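PDB 5NDX: glycosyl hydrolase from Rhizobium leguminosarum bv. trifolii, which probably hydrolyses O-glycosidic bonds as a family 39 glycoside hydrolase and bacterial orthologue of human alpha-L-iduronidase. Local coordinates for residues A[162-167]-A[202-207]; A[291-296]-A[394-399]; A[437-442]-A[496-501]; A[552-557]-A[600-605]; A[567-572]-A[579-584]. The protein carries 2 engineered substitutions. All blocks are in the same frame, centred on the assembly; numbering follows the deposited sequence.

Contact 1. Residues A[162-167]-A[202-207]; sequences YYDACV and GTSCLT
Asp164 leans out of helix 162-167 against the bend of chain at Ser204 and Cys205, and its carboxylate carries the polar half of the contact. CG stands anti to its own carbonyl carbon (chi1 -67°), which swings the two oxygens over the backbone of the loop. OD1 lies against Ser204 CA at 3.6 Å, while OD2 takes the amide of Cys205, N to OD2 3.1 Å, in an almost straight bond of 177°. The N-H comes down from above the carboxylate plane and not at its rim. A short acidic side chain suits this place, since it accepts the amide where Asp164 CA and Ser204 CA are just 5.6 Å apart. Ser204 OG serves both the loop and the helix: it accepts from Leu206 N at 3.0 Å, making an ST turn, and a water 2.7 Å from that same Ser204 OG donates to the helix carbonyl Asp164 O. Next to this polar patch Leu206 brings CD1 alone over the helix backbone, 3.5 Å from Ala165 CA, where the small alanine lets the leucine methyl come close. The helix, 155-171 in full, belongs to the TIM barrel, and the loop leads from helix 190-200 to strand 216-219. On the inner side of the helix Tyr163 and Cys166 pack on Met179 of strand 179-184, and helix 110-131 flanks the contact through Trp116, Met110 and Arg114.

Contact 2. Residues A[291-296]-A[394-399]; sequences IIEQHD and GLAILP
Helix 291-296 passes strand 395-399 with their axes 8.9 Å apart and 68° between their directions, Glu293 lying across from Leu398. This is the seam between two parts of the enzyme: the helix belongs to the TIM barrel, the strand to the nine-stranded mixed sheet beside it. Gly394 leads into the strand from helix 390-393 with positive phi, where a side chain would be jammed against the preceding carbonyl, so glycine suits the turn. The side chains of alternate strand residues meet the helix. Ala396 offers just a methyl, and the Glu293 carboxylate carbon CD settles 3.7 Å from its CB. Leu398 reaches further and spreads its two methyls over one side of the helix: its CD1 meets Ile292 CG2 at 4.2 Å, the two side chains crossing at about a right angle, while its CD2 lies 3.9 Å from Glu293 CG and also touches Asp296 OD2. Glu293 has CG anti to the backbone N but turns sharply at chi2 (-86°), which brings CG against the Ala396 and Leu398 methyls and turns the carboxylate over Ala396 CB toward the waters. Both acids find charge outside the segments, Glu293 OE2 in a salt bridge with Arg297 and Asp296 OD2 with Arg16. No direct hydrogen bond joins helix and strand; waters do so instead. One links Glu293 OE2 to Ile397 O, and a second, 2.6 Å from Glu293 OE2, accepts from Ile397 N at 2.8 Å.

Contact 3. Residues A[437-442]-A[496-501]; sequences RHAICL and HPISVV. Unlike the reference sequence in segment 437-442: Ile440 (reference Leu).
His438 and Val501 are joined twice, His438 N to Val501 O at 2.9 Å and Val501 N to His438 O at 2.7 Å, and this antiparallel hydrogen-bonded pair opens the tight part of the contact. Ile440 and Ser499 form the next such pair, Ile440 N giving to Ser499 O at 2.8 Å, with a longer and more bent return bond. On the face that carries these residues, Ile440, where the reference sequence has leucine, sends CD1 to Val501 CG2 at 3.8 Å. The other face has Ala439 beside Ile498 and Val500, and Cys441 SG against Ile498 CG1.

Toward Pro497 and His496 the backbones separate and two waters fill in. One takes the place of a direct bond, accepting from Leu442 N and donating to His496 O at 2.6 Å, and a second water joins Ile440 O to Pro497 O. His496 is exposed, and Leu442 CD1 merely meets its ring edge in plane. At the other end Arg437 passes obliquely over exposed Val500, NE near its CG1, its charge paired with Asp527. Strand 493-503 is outermost in the nine-stranded sheet; 436-445 has strand 518-526 on its far side, while Ala609 and Phe610 cover Ala439.

Contact 4. Residues A[552-557]-A[600-605]; sequences RMLFWA and VRYAVC
Trp556 holds its indole between the backbone N and the carbonyl carbon (chi1 65°), a setting that stands the ring up toward Val604, whose CG1 is anti to its own backbone N. That methyl presses on one face of the indole, CG1 to Trp556 CE2 3.5 Å, a CH-pi contact placed off toward the rim. Leu554 carries its two methyls onto Tyr602: CD1 sits 4.0 Å from the ring centroid and 2° off the normal, squarely over the face, while CD2 lies 3.8 Å from Tyr602 CD1. The opposite face of the tyrosine is covered by Val600 CG2, two residues earlier in the chain, so the ring is clamped flat between aliphatic groups. Arg552 bends at chi2, lays CG 3.3 Å from Tyr602 OH and sends its guanidinium off to Glu550. The phenol OH hydrogen-bonds His593, which lets a polar group end in a buried place. Replacing Tyr602 by an alanine would probably open a gap beneath the Leu554 methyls and leave His593 ND1 without its phenol mate. The two strands run 9.6 Å apart at 39°, too far for backbone bonds: they face each other across a sandwich with the strand order of a fibronectin type III domain. Strand 549-557 lies between 536-545 and 590-594 in one sheet; 601-607 lies between 566-572 and 618-620 in the other, with Cys605 disulfide-bonded to Cys617.

Contact 5. Residues A[567-572]-A[579-584]; sequences YDVLVS and EKVSSA. Unlike the reference sequence in segment 579-584: Ser583 (reference Pro).
Asp568 meets the second segment through Ser582, whose OG lies 3.4 Å from Asp568 CA, and through Lys580, whose aliphatic CD runs past the carboxylate 3.9 Å from Asp568 CG. The charged ends stay apart, and Asp568 OD2 has a long, weak ion pair with Arg607. A water joins Asp568 OD1, Ser582 OG and the carbonyl of Ala584. At Val569 the pairing is made by a side chain: its N donates to Ser582 OG at 2.9 Å in a nearly straight bond (175°). OG reaches that amide because chi1 of Ser582 (48°) tucks it in between its own N and carbonyl carbon. With Ser582 changed to alanine, the amide of Val569 is likely to lose its acceptor and the water one of its holds. Val569 O takes Val581 N at 2.9 Å, with Ser582 N a weak second donor, and Val569 CG1 touches Val581 CG1. This is a beta hairpin on the flank of the fibronectin type III-like sandwich, 579-580 being an outermost strand of its sheet. Leu570 and Lys580 are a non-hydrogen-bonded pair; Leu570 rests CD2 3.9 Å from Lys580 N and also touches Phe578 of the connecting loop and Cys605 of neighbouring strand 601-607. Val571 and Glu579 form the hydrogen-bonded pair that follows: Val571 N gives to Glu579 O at 2.8 Å and Val571 O receives Glu579 N at 2.8 Å. On the side facing inward, Val571 CB meets Val581 CG2 at 4.0 Å.

In the fold
Contacts 2 and 4 are buried, whereas contacts 1, 3 and 5 lie partly at the surface. Contact 1 stays within the TIM barrel; contact 2 fastens a barrel helix to the nine-stranded sheet, one edge of which contact 3 builds, their centres about 24 Å apart. Contacts 4 and 5 belong to one sandwich and touch, Tyr602 packing on Val571 and Ala603 O probably accepting from Leu570 N. Chemistry follows place: backbone hydrogen bonds, in 5 with a serine hydroxyl added, join neighbouring strands in 3 and 5; side chains alone bridge the two sheets in 4; a carboxylate takes a loop amide directly in 1 and reaches the strand backbone through waters, beside methyl packing, in 2.

Contact 1. Residues A[162-167]-A[202-207]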
# COMPACT_ATOMS: atom_id res chain seq x y z
N TYR A 162 -24.04 -9.96 -15.85
CA TYR A 162 -22.59 -10.02 -15.68
C TYR A 162 -22.20 -10.46 -14.25
O TYR A 162 -21.38 -11.38 -14.10
CB TYR A 162 -21.96 -8.68 -16.10
CG TYR A 162 -20.61 -8.40 -15.47
CD1 TYR A 162 -19.44 -8.98 -15.99
CD2 TYR A 162 -20.51 -7.58 -14.37
CE1 TYR A 162 -18.20 -8.74 -15.40
CE2 TYR A 162 -19.29 -7.33 -13.78
CZ TYR A 162 -18.15 -7.94 -14.28
OH TYR A 162 -16.97 -7.66 -13.66
N TYR A 163 -22.81 -9.86 -13.24
CA TYR A 163 -22.60 -10.26 -11.82
C TYR A 163 -22.96 -11.74 -11.61
O TYR A 163 -22.17 -12.54 -11.06
CB TYR A 163 -23.40 -9.35 -10.84
CG TYR A 163 -23.01 -9.61 -9.42
CD1 TYR A 163 -21.87 -9.00 -8.88
CD2 TYR A 163 -23.67 -10.55 -8.66
CE1 TYR A 163 -21.43 -9.30 -7.60
CE2 TYR A 163 -23.25 -10.86 -7.40
CZ TYR A 163 -22.12 -10.23 -6.86
OH TYR A 163 -21.67 -10.54 -5.59
N ASP A 164 -24.13 -12.12 -12.12
CA ASP A 164 -24.61 -13.51 -12.07
C ASP A 164 -23.61 -14.48 -12.65
O ASP A 164 -23.41 -15.55 -12.10
CB ASP A 164 -25.93 -13.67 -12.85
CG ASP A 164 -27.09 -12.94 -12.21
OD1 ASP A 164 -27.10 -12.81 -10.98
OD2 ASP A 164 -28.03 -12.51 -12.94
N ALA A 165 -23.03 -14.09 -13.77
CA ALA A 165 -22.06 -14.92 -14.50
C ALA A 165 -20.74 -15.04 -13.73
O ALA A 165 -20.15 -16.15 -13.66
CB ALA A 165 -21.81 -14.31 -15.87
N CYS A 166 -20.26 -13.91 -13.19
CA CYS A 166 -19.11 -13.94 -12.27
C CYS A 166 -19.33 -14.94 -11.13
O CYS A 166 -18.47 -15.77 -10.89
CB CYS A 166 -18.83 -12.56 -11.67
SG CYS A 166 -18.26 -11.39 -12.88
N VAL A 167 -20.47 -14.83 -10.45
CA VAL A 167 -20.76 -15.68 -9.29
C VAL A 167 -20.91 -17.14 -9.70
O VAL A 167 -20.35 -18.05 -9.03
CB VAL A 167 -22.03 -15.21 -8.53
CG1 VAL A 167 -22.59 -16.28 -7.59
CG2 VAL A 167 -21.72 -13.95 -7.74
N GLY A 202 -34.48 -10.42 -5.91
CA GLY A 202 -33.77 -10.56 -7.19
C GLY A 202 -33.31 -11.99 -7.38
O GLY A 202 -33.08 -12.71 -6.41
N THR A 203 -33.19 -12.42 -8.64
CA THR A 203 -32.87 -13.83 -8.91
C THR A 203 -31.87 -13.93 -10.06
O THR A 203 -31.91 -13.16 -11.02
CB THR A 203 -34.14 -14.67 -9.25
OG1 THR A 203 -34.77 -14.08 -10.38
CG2 THR A 203 -35.19 -14.69 -8.08
N SER A 204 -30.95 -14.87 -9.94
CA SER A 204 -29.89 -15.03 -10.92
C SER A 204 -30.48 -15.49 -12.24
O SER A 204 -31.28 -16.41 -12.26
CB SER A 204 -28.88 -16.07 -10.43
OG SER A 204 -28.11 -16.57 -11.51
N CYS A 205 -30.04 -14.88 -13.33
CA CYS A 205 -30.44 -15.30 -14.66
C CYS A 205 -29.82 -16.62 -15.12
O CYS A 205 -30.13 -17.03 -16.22
CB CYS A 205 -30.06 -14.21 -15.68
SG CYS A 205 -28.27 -14.08 -16.07
N LEU A 206 -28.95 -17.26 -14.33
CA LEU A 206 -28.29 -18.51 -14.74
C LEU A 206 -28.72 -19.74 -13.96
O LEU A 206 -28.85 -20.83 -14.52
CB LEU A 206 -26.78 -18.38 -14.63
CG LEU A 206 -26.13 -17.48 -15.67
CD1 LEU A 206 -24.73 -17.12 -15.18
CD2 LEU A 206 -26.07 -18.12 -17.05
N THR A 207 -28.86 -19.58 -12.65
CA THR A 207 -29.66 -20.48 -11.84
C THR A 207 -31.04 -19.90 -12.16
O THR A 207 -31.19 -19.18 -13.15
CB THR A 207 -29.31 -20.39 -10.33
OG1 THR A 207 -29.84 -19.19 -9.76
CG2 THR A 207 -27.78 -20.42 -10.08
O HOH W 1 -25.53 -16.53 -10.70

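Contact 2. Residues A[291-296]-A[394-399]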
# COMPACT_ATOMS: atom_id res chain seq x y z
N ILE A 291 -6.71 9.70 7.09
CA ILE A 291 -7.85 8.96 6.54
C ILE A 291 -8.05 7.58 7.24
O ILE A 291 -9.18 7.20 7.65
CB ILE A 291 -7.68 8.78 5.05
CG1 ILE A 291 -7.95 10.12 4.34
CG2 ILE A 291 -8.62 7.72 4.48
CD1 ILE A 291 -7.40 10.16 2.94
N ILE A 292 -6.95 6.88 7.42
CA ILE A 292 -6.98 5.63 8.16
C ILE A 292 -7.48 5.82 9.58
O ILE A 292 -8.39 5.09 10.03
CB ILE A 292 -5.60 4.94 8.11
CG1 ILE A 292 -5.41 4.36 6.69
CG2 ILE A 292 -5.48 3.90 9.23
CD1 ILE A 292 -3.97 4.04 6.30
N GLU A 293 -6.93 6.81 10.29
CA GLU A 293 -7.33 6.98 11.67
C GLU A 293 -8.82 7.35 11.80
O GLU A 293 -9.50 6.90 12.74
CB GLU A 293 -6.42 7.98 12.37
CG GLU A 293 -6.66 8.10 13.86
CD GLU A 293 -7.76 9.08 14.28
OE1 GLU A 293 -8.20 9.92 13.47
OE2 GLU A 293 -8.13 9.02 15.47
N GLN A 294 -9.32 8.17 10.89
CA GLN A 294 -10.73 8.51 10.86
C GLN A 294 -11.63 7.27 10.64
O GLN A 294 -12.68 7.15 11.27
CB GLN A 294 -11.03 9.54 9.75
CG GLN A 294 -10.51 10.94 10.03
CD GLN A 294 -10.47 11.82 8.78
OE1 GLN A 294 -10.59 11.36 7.66
NE2 GLN A 294 -10.23 13.06 8.97
N HIS A 295 -11.24 6.39 9.73
CA HIS A 295 -12.00 5.16 9.55
C HIS A 295 -11.97 4.30 10.83
O HIS A 295 -12.99 3.73 11.23
CB HIS A 295 -11.47 4.36 8.35
CG HIS A 295 -11.95 4.87 7.05
ND1 HIS A 295 -11.45 6.01 6.47
CD2 HIS A 295 -12.91 4.39 6.20
CE1 HIS A 295 -12.09 6.23 5.33
NE2 HIS A 295 -12.97 5.26 5.14
N ASP A 296 -10.81 4.20 11.46
CA ASP A 296 -10.69 3.42 12.68
C ASP A 296 -11.56 4.01 13.82
O ASP A 296 -12.32 3.27 14.47
CB ASP A 296 -9.23 3.30 13.13
CG ASP A 296 -9.06 2.32 14.28
OD1 ASP A 296 -9.29 1.09 14.14
OD2 ASP A 296 -8.67 2.79 15.33
N GLY A 394 -5.96 18.18 14.18
CA GLY A 394 -5.03 17.43 13.39
C GLY A 394 -4.07 16.47 14.07
O GLY A 394 -3.40 15.70 13.36
N LEU A 395 -4.03 16.46 15.41
CA LEU A 395 -3.19 15.50 16.13
C LEU A 395 -3.99 14.24 16.48
O LEU A 395 -4.96 14.28 17.26
CB LEU A 395 -2.56 16.14 17.39
CG LEU A 395 -1.48 15.29 18.06
CD1 LEU A 395 -0.25 15.15 17.17
CD2 LEU A 395 -1.07 15.96 19.36
N ALA A 396 -3.56 13.12 15.89
CA ALA A 396 -4.25 11.84 16.01
C ALA A 396 -3.25 10.75 16.36
O ALA A 396 -2.01 10.89 16.19
CB ALA A 396 -4.99 11.51 14.71
N ILE A 397 -3.77 9.66 16.90
CA ILE A 397 -2.93 8.57 17.36
C ILE A 397 -3.50 7.17 17.04
O ILE A 397 -4.70 7.00 17.06
CB ILE A 397 -2.65 8.75 18.85
CG1 ILE A 397 -1.52 7.81 19.28
CG2 ILE A 397 -3.91 8.51 19.70
CD1 ILE A 397 -1.00 8.17 20.64
N LEU A 398 -2.64 6.21 16.67
CA LEU A 398 -3.02 4.77 16.57
C LEU A 398 -2.07 4.04 17.54
O LEU A 398 -0.91 3.78 17.21
CB LEU A 398 -2.87 4.23 15.15
CG LEU A 398 -3.74 4.92 14.07
CD1 LEU A 398 -3.22 4.59 12.69
CD2 LEU A 398 -5.21 4.49 14.21
N PRO A 399 -2.56 3.72 18.74
CA PRO A 399 -1.74 3.16 19.78
C PRO A 399 -1.98 1.69 19.90
O PRO A 399 -3.10 1.30 20.20
CB PRO A 399 -2.21 3.91 21.03
CG PRO A 399 -3.66 4.15 20.77
CD PRO A 399 -3.89 4.12 19.26
O HOH W 2 -6.56 9.91 17.41
O HOH W 3 -7.73 6.73 16.82

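Contact 3. Residues A[437-442]-A[496-501]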
# COMPACT_ATOMS: atom_id res chain seq x y z
N ARG A 437 14.62 -4.57 29.86
CA ARG A 437 15.12 -3.60 28.91
C ARG A 437 14.17 -3.49 27.72
O ARG A 437 13.69 -4.49 27.17
CB ARG A 437 16.40 -4.05 28.21
CG ARG A 437 17.73 -3.99 28.88
CD ARG A 437 18.66 -4.98 28.15
NE ARG A 437 19.66 -4.36 27.30
CZ ARG A 437 20.23 -4.91 26.21
NH1 ARG A 437 19.87 -6.10 25.75
NH2 ARG A 437 21.14 -4.22 25.54
N HIS A 438 14.03 -2.27 27.25
CA HIS A 438 13.32 -2.00 26.01
C HIS A 438 14.13 -1.05 25.19
O HIS A 438 14.87 -0.20 25.72
CB HIS A 438 11.97 -1.37 26.33
CG HIS A 438 11.02 -2.31 26.96
ND1 HIS A 438 10.04 -2.98 26.24
CD2 HIS A 438 10.90 -2.73 28.23
CE1 HIS A 438 9.35 -3.74 27.06
NE2 HIS A 438 9.86 -3.62 28.27
N ALA A 439 13.91 -1.13 23.89
CA ALA A 439 14.50 -0.20 22.93
C ALA A 439 13.39 0.68 22.35
O ALA A 439 12.26 0.21 22.08
CB ALA A 439 15.19 -0.96 21.82
N ILE A 440 13.70 1.97 22.24
CA ILE A 440 12.78 2.97 21.68
C ILE A 440 13.32 3.38 20.31
O ILE A 440 14.44 3.88 20.24
CB ILE A 440 12.68 4.18 22.60
CG1 ILE A 440 12.26 3.75 24.01
CG2 ILE A 440 11.66 5.20 22.03
CD1 ILE A 440 12.39 4.89 25.05
N CYS A 441 12.54 3.13 19.24
CA CYS A 441 12.86 3.49 17.87
C CYS A 441 11.84 4.52 17.43
O CYS A 441 10.64 4.29 17.57
CB CYS A 441 12.77 2.29 16.90
SG CYS A 441 13.59 0.82 17.57
N LEU A 442 12.34 5.66 16.93
CA LEU A 442 11.50 6.75 16.48
C LEU A 442 11.72 6.97 14.99
O LEU A 442 12.81 7.36 14.60
CB LEU A 442 11.82 8.01 17.25
CG LEU A 442 11.83 7.88 18.76
CD1 LEU A 442 12.49 9.10 19.38
CD2 LEU A 442 10.44 7.65 19.33
N HIS A 496 15.93 10.01 15.89
CA HIS A 496 17.13 9.99 16.75
C HIS A 496 17.66 8.56 16.77
O HIS A 496 16.93 7.61 16.42
CB HIS A 496 16.80 10.35 18.19
CG HIS A 496 16.18 11.69 18.34
ND1 HIS A 496 16.89 12.85 18.13
CD2 HIS A 496 14.91 12.06 18.61
CE1 HIS A 496 16.08 13.88 18.25
NE2 HIS A 496 14.87 13.43 18.55
N PRO A 497 18.91 8.40 17.21
CA PRO A 497 19.44 7.06 17.37
C PRO A 497 18.62 6.26 18.37
O PRO A 497 18.03 6.82 19.29
CB PRO A 497 20.87 7.29 17.89
CG PRO A 497 21.26 8.59 17.25
CD PRO A 497 19.98 9.43 17.31
N ILE A 498 18.47 4.99 18.09
CA ILE A 498 17.66 4.12 18.95
C ILE A 498 18.22 4.22 20.38
O ILE A 498 19.43 4.22 20.58
CB ILE A 498 17.73 2.65 18.43
CG1 ILE A 498 16.98 2.54 17.08
CG2 ILE A 498 17.17 1.65 19.44
CD1 ILE A 498 17.24 1.23 16.36
N SER A 499 17.36 4.36 21.35
CA SER A 499 17.83 4.28 22.71
C SER A 499 17.33 3.03 23.46
O SER A 499 16.22 2.55 23.25
CB SER A 499 17.51 5.57 23.45
OG SER A 499 16.22 5.95 23.34
N VAL A 500 18.20 2.48 24.29
CA VAL A 500 17.85 1.33 25.09
C VAL A 500 17.67 1.79 26.54
O VAL A 500 18.50 2.50 27.11
CB VAL A 500 18.95 0.23 24.95
CG1 VAL A 500 18.68 -0.96 25.84
CG2 VAL A 500 19.04 -0.23 23.50
N VAL A 501 16.56 1.42 27.13
CA VAL A 501 16.20 1.92 28.46
C VAL A 501 16.00 0.69 29.38
O VAL A 501 15.31 -0.29 29.02
CB VAL A 501 14.89 2.73 28.39
CG1 VAL A 501 14.42 3.13 29.77
CG2 VAL A 501 15.10 4.02 27.58
O HOH W 4 15.39 6.91 20.28
O HOH W 5 15.04 6.14 17.55

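Contact 4. Residues A[552-557]-A[600-605]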
# COMPACT_ATOMS: atom_id res chain seq x y z
N ARG A 552 21.67 -3.31 -9.40
CA ARG A 552 21.09 -4.59 -8.92
C ARG A 552 19.99 -4.34 -7.90
O ARG A 552 20.23 -3.69 -6.90
CB ARG A 552 22.19 -5.41 -8.26
CG ARG A 552 23.38 -5.73 -9.18
CD ARG A 552 22.99 -6.68 -10.32
NE ARG A 552 24.14 -6.96 -11.21
CZ ARG A 552 24.54 -6.21 -12.25
NH1 ARG A 552 23.91 -5.10 -12.62
NH2 ARG A 552 25.59 -6.58 -12.94
N MET A 553 18.80 -4.85 -8.15
CA MET A 553 17.73 -4.83 -7.20
C MET A 553 17.77 -6.11 -6.38
O MET A 553 17.76 -7.20 -6.97
CB MET A 553 16.39 -4.74 -7.92
CG MET A 553 15.21 -4.59 -7.00
SD MET A 553 15.34 -2.97 -6.19
CE MET A 553 14.25 -3.23 -4.82
N LEU A 554 17.79 -5.97 -5.06
CA LEU A 554 17.74 -7.07 -4.10
C LEU A 554 16.35 -7.12 -3.47
O LEU A 554 15.75 -6.05 -3.13
CB LEU A 554 18.79 -6.88 -3.01
CG LEU A 554 20.26 -7.20 -3.29
CD1 LEU A 554 20.79 -6.36 -4.43
CD2 LEU A 554 21.13 -6.96 -2.06
N PHE A 555 15.85 -8.33 -3.29
CA PHE A 555 14.55 -8.60 -2.64
C PHE A 555 14.77 -9.83 -1.76
O PHE A 555 15.46 -10.74 -2.17
CB PHE A 555 13.49 -8.91 -3.71
CG PHE A 555 12.13 -9.24 -3.16
CD1 PHE A 555 11.40 -8.28 -2.41
CD2 PHE A 555 11.53 -10.50 -3.43
CE1 PHE A 555 10.09 -8.56 -1.96
CE2 PHE A 555 10.24 -10.81 -2.94
CZ PHE A 555 9.51 -9.83 -2.20
N TRP A 556 14.20 -9.84 -0.56
CA TRP A 556 14.36 -10.93 0.39
C TRP A 556 13.15 -10.98 1.29
O TRP A 556 12.21 -10.22 1.09
CB TRP A 556 15.68 -10.79 1.16
CG TRP A 556 15.82 -9.63 2.04
CD1 TRP A 556 15.54 -9.57 3.35
CD2 TRP A 556 16.37 -8.37 1.67
NE1 TRP A 556 15.86 -8.33 3.84
CE2 TRP A 556 16.37 -7.57 2.83
CE3 TRP A 556 16.82 -7.82 0.47
CZ2 TRP A 556 16.79 -6.24 2.83
CZ3 TRP A 556 17.31 -6.50 0.48
CH2 TRP A 556 17.27 -5.73 1.67
N ALA A 557 13.16 -11.87 2.27
CA ALA A 557 12.07 -12.02 3.23
C ALA A 557 12.67 -11.92 4.61
O ALA A 557 13.83 -12.26 4.80
CB ALA A 557 11.38 -13.40 3.03
N VAL A 600 30.74 -9.43 -7.96
CA VAL A 600 30.04 -8.93 -6.75
C VAL A 600 29.33 -10.09 -6.04
O VAL A 600 28.65 -10.88 -6.66
CB VAL A 600 29.02 -7.80 -7.07
CG1 VAL A 600 27.91 -8.28 -8.01
CG2 VAL A 600 28.42 -7.22 -5.79
N ARG A 601 29.52 -10.18 -4.74
CA ARG A 601 28.66 -11.01 -3.92
C ARG A 601 27.94 -10.12 -2.87
O ARG A 601 28.58 -9.30 -2.19
CB ARG A 601 29.50 -12.10 -3.23
CG ARG A 601 28.69 -13.22 -2.62
CD ARG A 601 29.54 -14.46 -2.26
NE ARG A 601 28.66 -15.57 -1.85
CZ ARG A 601 28.01 -16.40 -2.68
NH1 ARG A 601 28.14 -16.32 -4.01
NH2 ARG A 601 27.22 -17.36 -2.19
N TYR A 602 26.62 -10.31 -2.76
CA TYR A 602 25.74 -9.58 -1.84
C TYR A 602 25.50 -10.40 -0.59
O TYR A 602 25.50 -11.60 -0.65
CB TYR A 602 24.42 -9.24 -2.53
CG TYR A 602 24.56 -8.15 -3.56
CD1 TYR A 602 24.78 -6.82 -3.17
CD2 TYR A 602 24.50 -8.44 -4.91
CE1 TYR A 602 24.92 -5.81 -4.10
CE2 TYR A 602 24.62 -7.43 -5.87
CZ TYR A 602 24.85 -6.13 -5.45
OH TYR A 602 25.00 -5.18 -6.39
N ALA A 603 25.38 -9.73 0.55
CA ALA A 603 24.93 -10.32 1.81
C ALA A 603 23.92 -9.36 2.49
O ALA A 603 24.07 -8.14 2.36
CB ALA A 603 26.11 -10.57 2.75
N VAL A 604 22.87 -9.90 3.11
CA VAL A 604 21.91 -9.12 3.87
C VAL A 604 21.91 -9.63 5.31
O VAL A 604 21.83 -10.84 5.52
CB VAL A 604 20.52 -9.20 3.22
CG1 VAL A 604 19.54 -8.37 4.02
CG2 VAL A 604 20.56 -8.66 1.81
N CYS A 605 22.06 -8.71 6.28
CA CYS A 605 22.03 -8.99 7.72
C CYS A 605 20.80 -8.33 8.33
O CYS A 605 20.43 -7.25 7.91
CB CYS A 605 23.29 -8.41 8.39
SG CYS A 605 24.80 -9.02 7.54

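Contact 5. Residues A[567-572]-A[579-584]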
# COMPACT_ATOMS: atom_id res chain seq x y z
N TYR A 567 17.59 -3.88 8.22
CA TYR A 567 18.52 -4.66 7.38
C TYR A 567 19.65 -3.78 6.88
O TYR A 567 19.47 -2.56 6.62
CB TYR A 567 17.78 -5.34 6.21
CG TYR A 567 16.67 -6.22 6.67
CD1 TYR A 567 16.89 -7.53 7.08
CD2 TYR A 567 15.39 -5.71 6.82
CE1 TYR A 567 15.84 -8.32 7.58
CE2 TYR A 567 14.34 -6.49 7.31
CZ TYR A 567 14.57 -7.82 7.68
OH TYR A 567 13.50 -8.55 8.18
N ASP A 568 20.83 -4.38 6.82
CA ASP A 568 21.98 -3.84 6.10
C ASP A 568 22.24 -4.74 4.91
O ASP A 568 22.00 -5.96 4.95
CB ASP A 568 23.20 -3.92 7.00
CG ASP A 568 23.09 -3.01 8.22
OD1 ASP A 568 22.39 -1.97 8.19
OD2 ASP A 568 23.70 -3.38 9.23
N VAL A 569 22.74 -4.13 3.86
CA VAL A 569 23.17 -4.81 2.67
C VAL A 569 24.65 -4.63 2.58
O VAL A 569 25.15 -3.50 2.70
CB VAL A 569 22.51 -4.25 1.42
CG1 VAL A 569 23.07 -4.96 0.19
CG2 VAL A 569 21.02 -4.45 1.48
N LEU A 570 25.36 -5.74 2.39
CA LEU A 570 26.81 -5.73 2.25
C LEU A 570 27.26 -6.33 0.93
O LEU A 570 26.54 -7.07 0.27
CB LEU A 570 27.46 -6.48 3.38
CG LEU A 570 27.14 -5.97 4.78
CD1 LEU A 570 26.06 -6.82 5.36
CD2 LEU A 570 28.37 -6.12 5.67
N VAL A 571 28.49 -6.02 0.58
CA VAL A 571 29.08 -6.42 -0.66
C VAL A 571 30.49 -6.91 -0.42
O VAL A 571 31.26 -6.31 0.34
CB VAL A 571 29.06 -5.26 -1.65
CG1 VAL A 571 30.27 -5.28 -2.59
CG2 VAL A 571 27.77 -5.32 -2.45
N SER A 572 30.79 -8.03 -1.07
CA SER A 572 32.12 -8.61 -1.13
C SER A 572 32.57 -8.60 -2.59
O SER A 572 31.78 -8.80 -3.53
CB SER A 572 32.11 -10.05 -0.60
OG SER A 572 33.28 -10.75 -0.99
N GLU A 579 31.68 -5.41 2.94
CA GLU A 579 31.58 -4.04 3.42
C GLU A 579 30.14 -3.58 3.20
O GLU A 579 29.52 -3.96 2.20
CB GLU A 579 32.52 -3.12 2.64
CG GLU A 579 34.00 -3.51 2.72
CD GLU A 579 34.90 -2.68 1.82
OE1 GLU A 579 34.58 -1.49 1.58
OE2 GLU A 579 35.93 -3.20 1.34
N LYS A 580 29.64 -2.75 4.11
CA LYS A 580 28.29 -2.23 4.05
C LYS A 580 28.13 -1.25 2.92
O LYS A 580 28.97 -0.41 2.73
CB LYS A 580 27.84 -1.55 5.34
CG LYS A 580 26.34 -1.25 5.35
CD LYS A 580 25.84 -0.76 6.70
CE LYS A 580 25.92 0.74 6.77
NZ LYS A 580 26.00 1.11 8.20
N VAL A 581 27.02 -1.37 2.22
CA VAL A 581 26.74 -0.61 1.01
C VAL A 581 25.35 0.11 1.11
O VAL A 581 25.07 1.04 0.37
CB VAL A 581 26.87 -1.65 -0.11
CG1 VAL A 581 25.56 -2.04 -0.80
CG2 VAL A 581 28.09 -1.40 -0.99
N SER A 582 24.49 -0.29 2.04
CA SER A 582 23.25 0.42 2.30
C SER A 582 23.58 1.66 3.16
O SER A 582 24.50 1.65 3.97
CB SER A 582 22.27 -0.55 2.98
OG SER A 582 22.88 -1.25 4.05
N SER A 583 22.86 2.74 2.98
CA SER A 583 23.22 3.98 3.69
C SER A 583 22.37 4.07 4.95
O SER A 583 22.88 4.00 6.05
CB SER A 583 23.12 5.21 2.77
OG SER A 583 21.98 5.13 1.93
N ALA A 584 21.07 4.07 4.80
CA ALA A 584 20.16 4.07 5.94
C ALA A 584 19.76 2.63 6.28
O ALA A 584 19.67 1.82 5.38
CB ALA A 584 18.93 4.88 5.59
O HOH W 6 21.57 -0.31 6.17